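Local structure of putative periplasmic or exported protein (Salmonella enterica subsp. enterica serovar Typhimurium, 4GQZ) at residues Val24-Asp28 / Phe64-Phe68; Pro70-Arg74 / Gly88-Asn92; Lys93-Val99 / Thr131-Tyr136; Lys139-His143 / Leu155-Arg161. The protein probably binds copper in the periplasm and contributes to copper resistance. One frame throughout, in Å; residues are numbered along the deposited sequence.

From the N terminus, helix 20-28 is met by strand 63-68 in contact 1, which closes a 35-residue excursion that includes strands 39-42, 46-50 and 55-59. The chain then runs directly into contact 2, where loop 70-74 receives the loop 88-92, closing 13 residues. Contact 3 pairs strand 94-101 with strand 129-136 and closes 31, and contact 4 folds the C-terminal tail 155-161 back on strand 139-146, closing 11. All four follow one another in series; none nests or crosses. Contacts 3 and 4 share an antiparallel sheet, Phe68 packs on Leu132, Val134 and Leu158, and Tyr71 bonds through its backbone to Leu158 and Leu160, joining contact 2 to the tail.

Contact 1 (Val24-Asp28 / Phe64-Phe68); sequences VDTID and FYLSF
Tyr65 reaches from its strand to helix 20-28 and is met there on a face and at an edge. Val24 sets CG1 squarely over the centre of the ring, 3.6 Å from the centroid of Tyr65 and almost on its normal, a CH-pi contact made by the branch that lies anti to the valine's backbone N (chi1 171°). At the far end of the same ring, Asp28 OD2 lies at the edge, in the ring plane, while the carboxylate itself is turned 64° from the ring. OD2 takes a very short hydrogen bond of 2.5 Å from Tyr65 OH and a second, of 3.0 Å, from Ser67 OG, the latter on the syn lone pair. Two hydroxyls from alternate residues of one strand thus grip a single buried oxygen, and would probably help to stabilise a negative charge there. Val24 and Asp28 stand one helical turn apart, with the backbone bond from Asp28 N to Val24 O between them. The short helix and strand segments run nearly parallel, 13° apart, with axes 11.6 Å from each other, and Tyr65 and Ser67 face the helix from the sheet formed by strands 120-125, 63-68 and 154-155. Asp25 reaches Tyr65 through a water that donates to Asp25 OD1 and, at 2.8 Å, to Tyr65 OH. That same OD1 is also bonded to Trp123 NE1, and the Trp123 ring meets Tyr65. On Asp28 the other oxygen, OD1, is held by Asn117 ND2 and His81 NE2.

Contact 2 (Pro70-Arg74 / Gly88-Asn92); sequences PYEWR and GEMPN
Glu89 offers its carboxylate to three successive backbone N-H groups of the loop 70-74. OE1 accepts two of them: Glu72 N, 2.8 Å from Glu89 OE1, comes nearly along the C-O axis, whereas Trp73 N lies on the syn lone pair with an almost straight N-H. OE2 takes the third, from Arg74 N at 2.9 Å, also on the syn side but 19° out of the carboxylate plane. Beside these bonds the tryptophan brings CB to 3.3 Å from Glu89 OE2. Next to the carboxylate, selenomethionine Met90 packs its SE against Tyr71 CA at 3.7 Å and more loosely against Pro70 CB. A bend at the last torsion (chi3 69°) carries its CE to the carboxylate end of Glu72, whose side chain crosses it at about a right angle.

Farther out, two waters fill in the polar contacts. One donates to Pro70 O and accepts from Met90 N, joining the two backbones; the other donates to Glu72 OE1 and Glu89 OE1, bridging the two acids, whose like charges it may help to screen. Glu89 reaches the loop 70-74 on an extended chain, its CG anti to the backbone N (chi1 -161°). Behind Met90 lie Tyr136, Phe95 and Leu160, and Met90 O is held by Ser114 OG. The arrangement is that of a side-chain carboxylate accepting three consecutive main-chain N-H groups, and it ties together two irregular loops, the one after strand 63-68 and the one before strand 94-101.

Contact 3 (Lys93-Val99 / Thr131-Tyr136); sequences KPFTVKV and TLEVSY
Thr96 with Ser135 and Lys98 with Glu133 are the hydrogen-bonded pairs of an antiparallel ladder, each closed by two backbone bonds. Thr96 N reaches Ser135 O at 3.0 Å with an almost straight N-H, while the return bond from Ser135 N to Thr96 O is more bent, at 146°. The two bonds between Lys98 and Glu133 are both close to straight. Beside the non-hydrogen-bonded pairs, Val97 with Val134 and Val99 with Leu132, CA-H...O contacts also join the strands, such as Val134 CA to Thr96 O at 3.3 Å.

Apolar packing occupies the face bearing Val97, Val99, Leu132 and Val134. Leu132 CD1 touches Val99 CG2 at 3.6 Å and also lies against Val97 CG1. Phe95 leans its CD1 on Val134 CG1, again at 3.6 Å, and on Tyr136 CB; its ring is inclined 43° to that of Tyr136.

Polar side chains meet on the other face and at the strand end. Lys98 folds at its third torsion (chi3 66°) toward Glu133 OE1, where NZ makes a long salt bridge of 3.9 Å, while Thr96 OG1 is bonded to Glu111 OE1. Lys93 bends back so that NZ donates to Tyr136 OH at 3.2 Å, and the same tyrosine ring receives Pro94 O at its edge, in plane.

The Val97 and Leu132 side is packed against Phe68 of strand 63-68, with Pro70 on Phe95 and Val134. Strands 106-109 and 111-113 pair with the edge of strand 94-101 away from strand 129-136, and strand 139-146 follows on beyond strand 129-136.

Contact 4 (Lys139-His143 / Leu155-Arg161); sequences KTASH and LTELPLR
His143 is gripped from two directions at the tight end of this contact, its CG lying anti to the backbone N (chi1 -156°), which turns the ring to the tail. Leu155 lays CD1 over the centre of one imidazole face, 3.9 Å from the centroid of the His143 ring, as a CH-pi contact. At the edge, His143 NE2 donates to Glu157 OE2 over only 2.6 Å, a His-carboxylate hydrogen bond that is nevertheless bent (143°): the oxygen is met on its anti side, and the two planes stand 53° apart. Glu157 is the centre of an inverse gamma turn, which kinks the tail where its acid meets the ring. The packing continues along buried Ala141, whose CB lies 4.0 Å from Leu158 CD2 and 3.8 Å from Leu160 CD1; Leu158 CD2 also touches His143 CB.

The other side is wetter and more exposed. Two waters bridge the backbones: one donates to Thr140 O and to Pro159 O, at 2.6 Å from the latter, and another spans Ser142 O and Glu157 O. Besides its water, Thr140 O takes a direct bond from Arg161 N, tilted from the carbonyl plane, and Thr140 N donates to Arg161 OXT at 2.9 Å. The Arg161 side chain curls back, its NH1 bonding Leu160 O, with a weak further bond to Glu72 O.

Strand 139-146 has strand 129-136 on one side, through backbone bonds from Ala141 and His143 to Val134 and Leu132; Leu155 and Leu158 pack on Leu132 and on Phe68 of strand 63-68, while Leu158 bonds through its backbone to Tyr71.

Contact 1 (Val24-Asp28 / Phe64-Phe68)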
# COMPACT_ATOMS: atom_id res chain seq x y z
N VAL B 24 5.17 -8.22 -1.41
CA VAL B 24 4.37 -9.16 -2.20
C VAL B 24 5.10 -9.59 -3.46
O VAL B 24 5.24 -10.81 -3.72
CB VAL B 24 2.98 -8.57 -2.50
CG1 VAL B 24 2.21 -9.45 -3.49
CG2 VAL B 24 2.19 -8.42 -1.20
N ASP B 25 5.58 -8.62 -4.24
CA ASP B 25 6.37 -8.92 -5.44
C ASP B 25 7.58 -9.81 -5.13
O ASP B 25 7.87 -10.75 -5.86
CB ASP B 25 6.89 -7.63 -6.10
CG ASP B 25 5.79 -6.79 -6.70
OD1 ASP B 25 4.65 -7.29 -6.81
OD2 ASP B 25 6.07 -5.62 -7.05
N THR B 26 8.29 -9.50 -4.05
CA THR B 26 9.50 -10.26 -3.72
C THR B 26 9.15 -11.71 -3.44
O THR B 26 9.82 -12.64 -3.93
CB THR B 26 10.22 -9.67 -2.48
OG1 THR B 26 10.57 -8.29 -2.73
CG2 THR B 26 11.47 -10.46 -2.17
N ILE B 27 8.09 -11.91 -2.67
CA ILE B 27 7.72 -13.27 -2.27
C ILE B 27 7.18 -14.06 -3.45
O ILE B 27 7.61 -15.20 -3.70
CB ILE B 27 6.70 -13.26 -1.13
CG1 ILE B 27 7.30 -12.61 0.13
CG2 ILE B 27 6.28 -14.67 -0.76
CD1 ILE B 27 6.34 -12.62 1.31
N ASP B 28 6.25 -13.47 -4.19
CA ASP B 28 5.65 -14.18 -5.33
C ASP B 28 6.70 -14.52 -6.38
O ASP B 28 6.62 -15.56 -7.03
CB ASP B 28 4.57 -13.30 -5.96
CG ASP B 28 3.44 -14.12 -6.62
OD1 ASP B 28 3.44 -15.38 -6.54
OD2 ASP B 28 2.54 -13.49 -7.20
N PHE B 64 -5.25 -3.57 -5.84
CA PHE B 64 -5.59 -4.98 -5.65
C PHE B 64 -4.55 -5.84 -6.38
O PHE B 64 -4.15 -5.55 -7.52
CB PHE B 64 -6.98 -5.18 -6.26
CG PHE B 64 -7.55 -6.57 -6.09
CD1 PHE B 64 -7.14 -7.61 -6.90
CD2 PHE B 64 -8.55 -6.80 -5.16
CE1 PHE B 64 -7.69 -8.87 -6.76
CE2 PHE B 64 -9.11 -8.04 -5.03
CZ PHE B 64 -8.68 -9.08 -5.82
N TYR B 65 -4.09 -6.90 -5.72
CA TYR B 65 -3.16 -7.84 -6.35
C TYR B 65 -3.88 -9.07 -6.86
O TYR B 65 -4.45 -9.84 -6.09
CB TYR B 65 -2.11 -8.28 -5.35
CG TYR B 65 -0.93 -9.05 -5.94
CD1 TYR B 65 0.02 -8.39 -6.71
CD2 TYR B 65 -0.73 -10.40 -5.66
CE1 TYR B 65 1.13 -9.07 -7.21
CE2 TYR B 65 0.38 -11.08 -6.16
CZ TYR B 65 1.30 -10.40 -6.94
OH TYR B 65 2.40 -11.04 -7.46
N LEU B 66 -3.82 -9.25 -8.17
CA LEU B 66 -4.31 -10.47 -8.78
C LEU B 66 -3.13 -11.30 -9.30
O LEU B 66 -2.31 -10.82 -10.09
CB LEU B 66 -5.24 -10.11 -9.92
CG LEU B 66 -5.80 -11.28 -10.72
CD1 LEU B 66 -6.67 -12.19 -9.83
CD2 LEU B 66 -6.58 -10.75 -11.92
N SER B 67 -3.03 -12.56 -8.86
CA SER B 67 -1.97 -13.43 -9.38
C SER B 67 -2.60 -14.57 -10.17
O SER B 67 -3.49 -15.26 -9.68
CB SER B 67 -1.07 -13.94 -8.23
OG SER B 67 0.13 -14.54 -8.71
N PHE B 68 -2.17 -14.76 -11.42
CA PHE B 68 -2.80 -15.77 -12.25
C PHE B 68 -1.78 -16.72 -12.88
O PHE B 68 -0.60 -16.36 -13.07
CB PHE B 68 -3.66 -15.10 -13.32
CG PHE B 68 -2.91 -14.13 -14.19
CD1 PHE B 68 -2.76 -12.81 -13.81
CD2 PHE B 68 -2.37 -14.55 -15.40
CE1 PHE B 68 -2.08 -11.91 -14.61
CE2 PHE B 68 -1.68 -13.66 -16.21
CZ PHE B 68 -1.54 -12.33 -15.81
O HOH W 1 4.57 -9.73 -8.66

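Contact 2 (Pro70-Arg74 / Gly88-Asn92)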
# COMPACT_ATOMS: atom_id res chain seq x y z
N PRO B 70 -1.50 -19.20 -16.16
CA PRO B 70 -2.09 -19.84 -17.34
C PRO B 70 -1.70 -21.31 -17.39
O PRO B 70 -0.70 -21.71 -16.78
CB PRO B 70 -1.44 -19.08 -18.51
CG PRO B 70 -1.10 -17.71 -17.93
CD PRO B 70 -0.63 -18.05 -16.51
N TYR B 71 -2.47 -22.13 -18.11
CA TYR B 71 -2.11 -23.53 -18.23
C TYR B 71 -2.47 -24.10 -19.59
O TYR B 71 -3.23 -23.50 -20.34
CB TYR B 71 -2.73 -24.35 -17.10
CG TYR B 71 -4.22 -24.62 -17.23
CD1 TYR B 71 -5.15 -23.70 -16.79
CD2 TYR B 71 -4.68 -25.83 -17.77
CE1 TYR B 71 -6.51 -23.95 -16.89
CE2 TYR B 71 -6.04 -26.08 -17.87
CZ TYR B 71 -6.94 -25.14 -17.43
OH TYR B 71 -8.30 -25.37 -17.53
N GLU B 72 -1.90 -25.26 -19.90
CA GLU B 72 -2.19 -25.91 -21.17
C GLU B 72 -2.88 -27.23 -20.97
O GLU B 72 -3.81 -27.58 -21.71
CB GLU B 72 -0.90 -26.10 -21.97
CG GLU B 72 -0.48 -24.85 -22.71
CD GLU B 72 0.89 -24.99 -23.32
OE1 GLU B 72 1.77 -25.56 -22.65
OE2 GLU B 72 1.07 -24.54 -24.47
N TRP B 73 -2.44 -27.96 -19.95
CA TRP B 73 -2.93 -29.31 -19.69
C TRP B 73 -3.92 -29.35 -18.53
O TRP B 73 -5.11 -29.58 -18.75
CB TRP B 73 -1.74 -30.24 -19.43
CG TRP B 73 -2.09 -31.67 -19.14
CD1 TRP B 73 -3.18 -32.36 -19.60
CD2 TRP B 73 -1.36 -32.57 -18.31
NE1 TRP B 73 -3.15 -33.65 -19.10
CE2 TRP B 73 -2.04 -33.80 -18.31
CE3 TRP B 73 -0.18 -32.45 -17.55
CZ2 TRP B 73 -1.59 -34.91 -17.59
CZ3 TRP B 73 0.27 -33.56 -16.84
CH2 TRP B 73 -0.44 -34.77 -16.86
N ARG B 74 -3.43 -29.15 -17.31
CA ARG B 74 -4.28 -29.25 -16.12
C ARG B 74 -4.11 -28.07 -15.18
O ARG B 74 -3.09 -27.35 -15.23
CB ARG B 74 -3.97 -30.53 -15.34
CG ARG B 74 -4.20 -31.79 -16.13
CD ARG B 74 -3.44 -32.95 -15.50
NE ARG B 74 -4.16 -33.57 -14.39
CZ ARG B 74 -5.10 -34.51 -14.55
NH1 ARG B 74 -5.44 -34.92 -15.77
NH2 ARG B 74 -5.70 -35.02 -13.49
N GLY B 88 2.40 -23.28 -10.44
CA GLY B 88 1.66 -23.31 -11.69
C GLY B 88 2.37 -24.19 -12.71
O GLY B 88 3.57 -24.51 -12.55
N GLU B 89 1.64 -24.56 -13.76
CA GLU B 89 2.15 -25.44 -14.80
C GLU B 89 3.23 -24.80 -15.68
O GLU B 89 4.05 -25.51 -16.27
CB GLU B 89 0.98 -25.89 -15.70
CG GLU B 89 1.25 -27.14 -16.53
CD GLU B 89 0.01 -27.59 -17.31
OE1 GLU B 89 -0.28 -26.97 -18.36
OE2 GLU B 89 -0.65 -28.56 -16.85
N MSE B 90 3.22 -23.48 -15.79
CA MSE B 90 4.07 -22.83 -16.80
C MSE B 90 5.06 -21.77 -16.27
O MSE B 90 4.90 -20.58 -16.55
CB MSE B 90 3.20 -22.19 -17.89
CG MSE B 90 2.10 -23.09 -18.43
SE MSE B 90 1.01 -22.22 -19.83
CE MSE B 90 2.35 -22.14 -21.27
N PRO B 91 6.10 -22.21 -15.54
CA PRO B 91 7.10 -21.27 -15.02
C PRO B 91 7.97 -20.67 -16.11
O PRO B 91 8.15 -21.29 -17.16
CB PRO B 91 7.98 -22.16 -14.12
CG PRO B 91 7.78 -23.55 -14.67
CD PRO B 91 6.33 -23.58 -15.06
N ASN B 92 8.51 -19.49 -15.84
CA ASN B 92 9.47 -18.82 -16.72
C ASN B 92 9.11 -18.83 -18.20
O ASN B 92 9.94 -19.15 -19.05
CB ASN B 92 10.87 -19.40 -16.50
CG ASN B 92 11.36 -19.19 -15.08
OD1 ASN B 92 11.30 -18.07 -14.55
ND2 ASN B 92 11.82 -20.26 -14.44
O HOH W 2 1.39 -21.44 -14.90
O HOH W 3 2.31 -26.38 -20.18

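Contact 3 (Lys93-Val99 / Thr131-Tyr136)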
# COMPACT_ATOMS: atom_id res chain seq x y z
N LYS B 93 7.87 -18.48 -18.51
CA LYS B 93 7.41 -18.43 -19.89
C LYS B 93 7.02 -16.99 -20.20
O LYS B 93 6.57 -16.28 -19.33
CB LYS B 93 6.22 -19.37 -20.10
CG LYS B 93 6.57 -20.88 -20.07
CD LYS B 93 7.51 -21.24 -21.20
CE LYS B 93 7.80 -22.75 -21.27
NZ LYS B 93 6.60 -23.52 -21.70
N PRO B 94 7.21 -16.56 -21.46
CA PRO B 94 6.80 -15.21 -21.82
C PRO B 94 5.34 -15.18 -22.19
O PRO B 94 4.88 -16.01 -22.96
CB PRO B 94 7.67 -14.91 -23.05
CG PRO B 94 7.88 -16.25 -23.69
CD PRO B 94 7.94 -17.24 -22.54
N PHE B 95 4.59 -14.23 -21.64
CA PHE B 95 3.18 -14.10 -21.98
C PHE B 95 2.87 -12.68 -22.44
O PHE B 95 3.59 -11.74 -22.10
CB PHE B 95 2.30 -14.44 -20.77
CG PHE B 95 2.38 -15.88 -20.35
CD1 PHE B 95 1.56 -16.84 -20.94
CD2 PHE B 95 3.27 -16.29 -19.36
CE1 PHE B 95 1.63 -18.17 -20.55
CE2 PHE B 95 3.34 -17.61 -18.96
CZ PHE B 95 2.53 -18.56 -19.56
N THR B 96 1.81 -12.52 -23.23
CA THR B 96 1.25 -11.20 -23.47
C THR B 96 -0.00 -11.05 -22.61
O THR B 96 -0.90 -11.90 -22.63
CB THR B 96 0.91 -10.99 -24.96
OG1 THR B 96 2.12 -11.06 -25.73
CG2 THR B 96 0.29 -9.62 -25.16
N VAL B 97 -0.06 -9.97 -21.84
CA VAL B 97 -1.10 -9.81 -20.83
C VAL B 97 -1.90 -8.53 -21.08
O VAL B 97 -1.31 -7.45 -21.21
CB VAL B 97 -0.48 -9.75 -19.41
CG1 VAL B 97 -1.56 -9.49 -18.34
CG2 VAL B 97 0.30 -11.05 -19.11
N LYS B 98 -3.22 -8.65 -21.18
CA LYS B 98 -4.06 -7.47 -21.33
C LYS B 98 -5.19 -7.45 -20.32
O LYS B 98 -5.93 -8.42 -20.20
CB LYS B 98 -4.66 -7.37 -22.74
CG LYS B 98 -5.47 -6.09 -22.95
CD LYS B 98 -5.87 -5.86 -24.41
CE LYS B 98 -6.84 -6.91 -24.90
NZ LYS B 98 -7.11 -6.74 -26.35
N VAL B 99 -5.32 -6.35 -19.59
CA VAL B 99 -6.46 -6.19 -18.70
C VAL B 99 -7.26 -4.97 -19.12
O VAL B 99 -6.70 -3.88 -19.26
CB VAL B 99 -6.02 -6.02 -17.24
CG1 VAL B 99 -7.23 -5.64 -16.37
CG2 VAL B 99 -5.40 -7.31 -16.74
N THR B 131 -11.91 -7.75 -17.81
CA THR B 131 -11.49 -8.99 -18.45
C THR B 131 -9.98 -9.04 -18.48
O THR B 131 -9.33 -8.03 -18.77
CB THR B 131 -12.03 -9.09 -19.90
OG1 THR B 131 -13.46 -9.04 -19.88
CG2 THR B 131 -11.59 -10.42 -20.56
N LEU B 132 -9.43 -10.20 -18.18
CA LEU B 132 -8.00 -10.45 -18.37
C LEU B 132 -7.85 -11.37 -19.57
O LEU B 132 -8.55 -12.39 -19.66
CB LEU B 132 -7.41 -11.13 -17.13
CG LEU B 132 -6.06 -11.82 -17.38
CD1 LEU B 132 -4.97 -10.79 -17.63
CD2 LEU B 132 -5.65 -12.75 -16.24
N GLU B 133 -6.97 -11.02 -20.50
CA GLU B 133 -6.65 -11.93 -21.60
C GLU B 133 -5.17 -12.21 -21.56
O GLU B 133 -4.36 -11.31 -21.30
CB GLU B 133 -7.03 -11.36 -22.96
CG GLU B 133 -6.72 -12.34 -24.11
CD GLU B 133 -6.99 -11.76 -25.49
OE1 GLU B 133 -7.37 -10.57 -25.58
OE2 GLU B 133 -6.82 -12.50 -26.49
N VAL B 134 -4.81 -13.47 -21.78
CA VAL B 134 -3.42 -13.88 -21.78
C VAL B 134 -3.17 -14.60 -23.10
O VAL B 134 -4.06 -15.27 -23.63
CB VAL B 134 -3.11 -14.81 -20.58
CG1 VAL B 134 -1.67 -15.29 -20.63
CG2 VAL B 134 -3.38 -14.08 -19.29
N SER B 135 -1.98 -14.42 -23.67
CA SER B 135 -1.68 -15.12 -24.91
C SER B 135 -0.25 -15.64 -24.91
O SER B 135 0.65 -15.00 -24.36
CB SER B 135 -1.98 -14.25 -26.13
OG SER B 135 -0.89 -13.40 -26.44
N TYR B 136 -0.06 -16.82 -25.50
CA TYR B 136 1.24 -17.49 -25.52
C TYR B 136 1.34 -18.33 -26.79
O TYR B 136 0.48 -19.17 -27.03
CB TYR B 136 1.37 -18.41 -24.30
CG TYR B 136 2.56 -19.34 -24.34
CD1 TYR B 136 3.84 -18.86 -24.12
CD2 TYR B 136 2.39 -20.70 -24.59
CE1 TYR B 136 4.94 -19.71 -24.14
CE2 TYR B 136 3.48 -21.56 -24.61
CZ TYR B 136 4.75 -21.05 -24.38
OH TYR B 136 5.84 -21.90 -24.41

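Contact 4 (Lys139-His143 / Leu155-Arg161)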
# COMPACT_ATOMS: atom_id res chain seq x y z
N LYS B 139 -1.70 -19.00 -28.80
CA LYS B 139 -2.86 -19.48 -28.03
C LYS B 139 -3.31 -18.42 -27.04
O LYS B 139 -2.48 -17.66 -26.54
CB LYS B 139 -2.51 -20.76 -27.27
CG LYS B 139 -2.03 -21.92 -28.13
CD LYS B 139 -1.72 -23.13 -27.24
CE LYS B 139 -0.36 -23.76 -27.58
NZ LYS B 139 -0.26 -24.23 -28.99
N THR B 140 -4.60 -18.39 -26.72
CA THR B 140 -5.14 -17.38 -25.80
C THR B 140 -6.06 -17.96 -24.76
O THR B 140 -6.63 -19.05 -24.93
CB THR B 140 -5.97 -16.28 -26.53
OG1 THR B 140 -7.10 -16.89 -27.16
CG2 THR B 140 -5.13 -15.55 -27.57
N ALA B 141 -6.21 -17.22 -23.66
CA ALA B 141 -7.23 -17.53 -22.67
C ALA B 141 -7.74 -16.21 -22.14
O ALA B 141 -7.02 -15.21 -22.12
CB ALA B 141 -6.64 -18.37 -21.52
N SER B 142 -8.99 -16.18 -21.70
CA SER B 142 -9.47 -14.98 -21.04
C SER B 142 -10.50 -15.31 -19.97
O SER B 142 -11.09 -16.40 -19.95
CB SER B 142 -10.02 -13.97 -22.05
OG SER B 142 -11.23 -14.41 -22.61
N HIS B 143 -10.71 -14.37 -19.07
CA HIS B 143 -11.60 -14.61 -17.95
C HIS B 143 -12.05 -13.30 -17.36
O HIS B 143 -11.31 -12.33 -17.35
CB HIS B 143 -10.86 -15.41 -16.89
CG HIS B 143 -11.76 -16.20 -15.98
ND1 HIS B 143 -12.48 -15.61 -14.96
CD2 HIS B 143 -12.03 -17.52 -15.93
CE1 HIS B 143 -13.16 -16.55 -14.32
NE2 HIS B 143 -12.91 -17.71 -14.88
N LEU B 155 -6.27 -16.57 -9.86
CA LEU B 155 -7.02 -16.95 -11.06
C LEU B 155 -6.26 -18.07 -11.77
O LEU B 155 -5.17 -17.84 -12.32
CB LEU B 155 -7.18 -15.74 -11.98
CG LEU B 155 -7.82 -16.01 -13.34
CD1 LEU B 155 -9.18 -16.67 -13.19
CD2 LEU B 155 -7.94 -14.73 -14.15
N THR B 156 -6.81 -19.29 -11.76
CA THR B 156 -6.14 -20.41 -12.41
C THR B 156 -6.94 -20.94 -13.60
O THR B 156 -6.47 -21.81 -14.33
CB THR B 156 -5.87 -21.58 -11.43
OG1 THR B 156 -7.09 -21.90 -10.74
CG2 THR B 156 -4.82 -21.19 -10.39
N GLU B 157 -8.14 -20.40 -13.80
CA GLU B 157 -9.03 -20.86 -14.88
C GLU B 157 -8.66 -20.21 -16.21
O GLU B 157 -9.46 -19.50 -16.80
CB GLU B 157 -10.50 -20.54 -14.54
CG GLU B 157 -11.07 -21.36 -13.37
CD GLU B 157 -12.44 -20.87 -12.89
OE1 GLU B 157 -12.93 -21.41 -11.86
OE2 GLU B 157 -13.04 -19.96 -13.52
N LEU B 158 -7.44 -20.46 -16.67
CA LEU B 158 -6.98 -19.84 -17.91
C LEU B 158 -6.40 -20.86 -18.87
O LEU B 158 -5.20 -20.85 -19.13
CB LEU B 158 -5.91 -18.78 -17.61
CG LEU B 158 -6.36 -17.45 -17.00
CD1 LEU B 158 -5.14 -16.62 -16.57
CD2 LEU B 158 -7.22 -16.68 -17.97
N PRO B 159 -7.25 -21.74 -19.42
CA PRO B 159 -6.75 -22.74 -20.37
C PRO B 159 -6.42 -22.15 -21.74
O PRO B 159 -7.30 -21.66 -22.46
CB PRO B 159 -7.91 -23.73 -20.46
CG PRO B 159 -9.14 -22.88 -20.21
CD PRO B 159 -8.71 -21.86 -19.19
N LEU B 160 -5.14 -22.20 -22.11
CA LEU B 160 -4.68 -21.70 -23.40
C LEU B 160 -5.21 -22.58 -24.53
O LEU B 160 -4.90 -23.77 -24.57
CB LEU B 160 -3.16 -21.72 -23.45
CG LEU B 160 -2.31 -20.49 -23.10
CD1 LEU B 160 -3.12 -19.24 -22.74
CD2 LEU B 160 -1.30 -20.82 -22.03
N ARG B 161 -5.97 -21.99 -25.45
CA ARG B 161 -6.40 -22.72 -26.64
C ARG B 161 -6.10 -21.88 -27.88
O ARG B 161 -5.90 -22.41 -28.98
CB ARG B 161 -7.90 -23.05 -26.58
CG ARG B 161 -8.38 -23.81 -25.34
CD ARG B 161 -7.64 -25.14 -25.16
NE ARG B 161 -8.14 -25.93 -24.03
CZ ARG B 161 -7.44 -26.23 -22.93
NH1 ARG B 161 -6.19 -25.78 -22.79
NH2 ARG B 161 -7.99 -26.96 -21.97
OXT ARG B 161 -6.05 -20.65 -27.82
O HOH W 4 -9.02 -20.41 -23.95
O HOH W 5 -11.16 -19.18 -19.15